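Local coordinates for phage-related protein (Bordetella bronchiseptica RB50, PDB 3BJQ) that is probably a phage major capsid protein of the E family, whose copies would assemble into the shell of the virus head, at residues P36-V40 and D255-E259. Residues are numbered along the deposited sequence; the frame is centred on the assembly and turned at random.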
loop_
_atom_site.group_PDB
_atom_site.type_symbol
_atom_site.label_atom_id
_atom_site.label_comp_id
_atom_site.label_asym_id
_atom_site.label_seq_id
_atom_site.Cartn_x
_atom_site.Cartn_y
_atom_site.Cartn_z
ATOM N N PRO E 36 11.269 -23.471 28.665
ATOM C CA PRO E 36 10.991 -22.599 27.533
ATOM C C PRO E 36 12.187 -22.344 26.629
ATOM O O PRO E 36 13.331 -22.269 27.082
ATOM C CB PRO E 36 10.516 -21.298 28.202
ATOM C CG PRO E 36 10.004 -21.728 29.464
ATOM C CD PRO E 36 10.958 -22.784 29.920
ATOM N N VAL E 37 11.907 -22.221 25.341
ATOM C CA VAL E 37 12.933 -21.995 24.349
ATOM C C VAL E 37 13.523 -20.580 24.435
ATOM O O VAL E 37 12.810 -19.589 24.427
ATOM C CB VAL E 37 12.434 -22.337 22.916
ATOM C CG1 VAL E 37 13.526 -22.057 21.889
ATOM C CG2 VAL E 37 12.004 -23.793 22.849
ATOM N N ALA E 38 14.848 -20.518 24.568
ATOM C CA ALA E 38 15.544 -19.275 24.724
ATOM C C ALA E 38 16.796 -19.342 23.843
ATOM O O ALA E 38 17.436 -20.391 23.786
ATOM C CB ALA E 38 15.923 -19.101 26.169
ATOM N N PRO E 39 17.137 -18.243 23.135
ATOM C CA PRO E 39 18.262 -18.285 22.202
ATOM C C PRO E 39 19.657 -18.209 22.831
ATOM O O PRO E 39 19.891 -17.467 23.796
ATOM C CB PRO E 39 18.006 -17.065 21.315
ATOM C CG PRO E 39 17.372 -16.100 22.261
ATOM C CD PRO E 39 16.489 -16.920 23.129
ATOM N N VAL E 40 20.556 -19.027 22.287
ATOM C CA VAL E 40 21.962 -18.965 22.570
ATOM C C VAL E 40 22.708 -18.964 21.214
ATOM O O VAL E 40 22.116 -19.208 20.165
ATOM C CB VAL E 40 22.488 -20.139 23.472
ATOM C CG1 VAL E 40 21.745 -20.222 24.744
ATOM C CG2 VAL E 40 22.470 -21.487 22.762
ATOM N N ASP E 255 9.289 -13.555 26.003
ATOM C CA ASP E 255 10.582 -13.525 25.304
ATOM C C ASP E 255 11.616 -14.199 26.213
ATOM O O ASP E 255 12.446 -13.516 26.835
ATOM C CB ASP E 255 11.054 -12.081 25.037
ATOM C CG ASP E 255 10.007 -11.211 24.362
ATOM O OD1 ASP E 255 9.319 -11.709 23.451
ATOM O OD2 ASP E 255 9.895 -10.010 24.747
ATOM N N PRO E 256 11.576 -15.530 26.311
ATOM C CA PRO E 256 12.427 -16.176 27.306
ATOM C C PRO E 256 13.909 -15.893 27.083
ATOM O O PRO E 256 14.362 -15.810 25.946
ATOM C CB PRO E 256 12.129 -17.663 27.132
ATOM C CG PRO E 256 10.812 -17.735 26.406
ATOM C CD PRO E 256 10.765 -16.495 25.549
ATOM N N SER E 257 14.625 -15.708 28.177
ATOM C CA SER E 257 16.051 -15.377 28.171
ATOM C C SER E 257 16.811 -16.286 29.106
ATOM O O SER E 257 16.450 -16.349 30.272
ATOM C CB SER E 257 16.229 -13.945 28.673
ATOM O OG SER E 257 17.584 -13.665 28.896
ATOM N N VAL E 258 17.901 -16.926 28.631
ATOM C CA VAL E 258 18.703 -17.823 29.477
ATOM C C VAL E 258 19.318 -17.132 30.718
ATOM O O VAL E 258 19.801 -17.795 31.631
ATOM C CB VAL E 258 19.842 -18.545 28.670
ATOM C CG1 VAL E 258 19.264 -19.326 27.530
ATOM C CG2 VAL E 258 20.920 -17.541 28.168
ATOM N N GLU E 259 19.287 -15.799 30.738
ATOM C CA GLU E 259 19.887 -15.002 31.794
ATOM C C GLU E 259 18.920 -14.685 32.948
ATOM O O GLU E 259 19.333 -14.194 33.997
ATOM C CB GLU E 259 20.395 -13.693 31.187
ATOM C CG GLU E 259 21.404 -13.889 30.047
ATOM C CD GLU E 259 21.926 -12.562 29.498
ATOM O OE1 GLU E 259 21.448 -12.133 28.427
ATOM O OE2 GLU E 259 22.810 -11.942 30.137
HETATM O O HOH W 1 18.713 -16.080 25.784
#
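A water joins P39 and V258 across the contact: it donates a hydrogen bond to P39 O at 2.7 Å and accepts the backbone N-H of V258, with V258 N 3.1 Å away. No direct hydrogen bond links residues 36-40 to residues 255-259; the direct touches are van der Waals, methyls and proline-ring carbons meeting one another and two carbonyl oxygens. The methyl of A38 sits between two neighbours of the loop, touching P256 O and, at 3.6 Å from its CB, V258 CG1. A chi1 of -58° sets this V258 methyl anti to the carbonyl carbon of V258, and from there it also reaches V40 CG1, 3.8 Å away, the two valine side chains crossing at about a right angle. The ring of P256 comes up to the strand with its CB and CG against the carbonyl oxygen of V37, V37 O to P256 CG being 3.4 Å, while P36 CB meets the same CG at 4.0 Å. The loop bends through V258 in an ST turn, S257 OG accepting from E259 N at 3.3 Å. Strand 37-40 pairs in parallel with strand 264-269, and the loop that leads into strand 264-269 packs on strand 37-40, V258 also touching Y267. R110 NE of a second subunit is hydrogen-bonded to P256 O, and L95 of that subunit packs on V258. With one water as its polar link, this join rests mainly on methyl packing and on proline-ring carbons against V37 O, and the same loop also faces a second subunit.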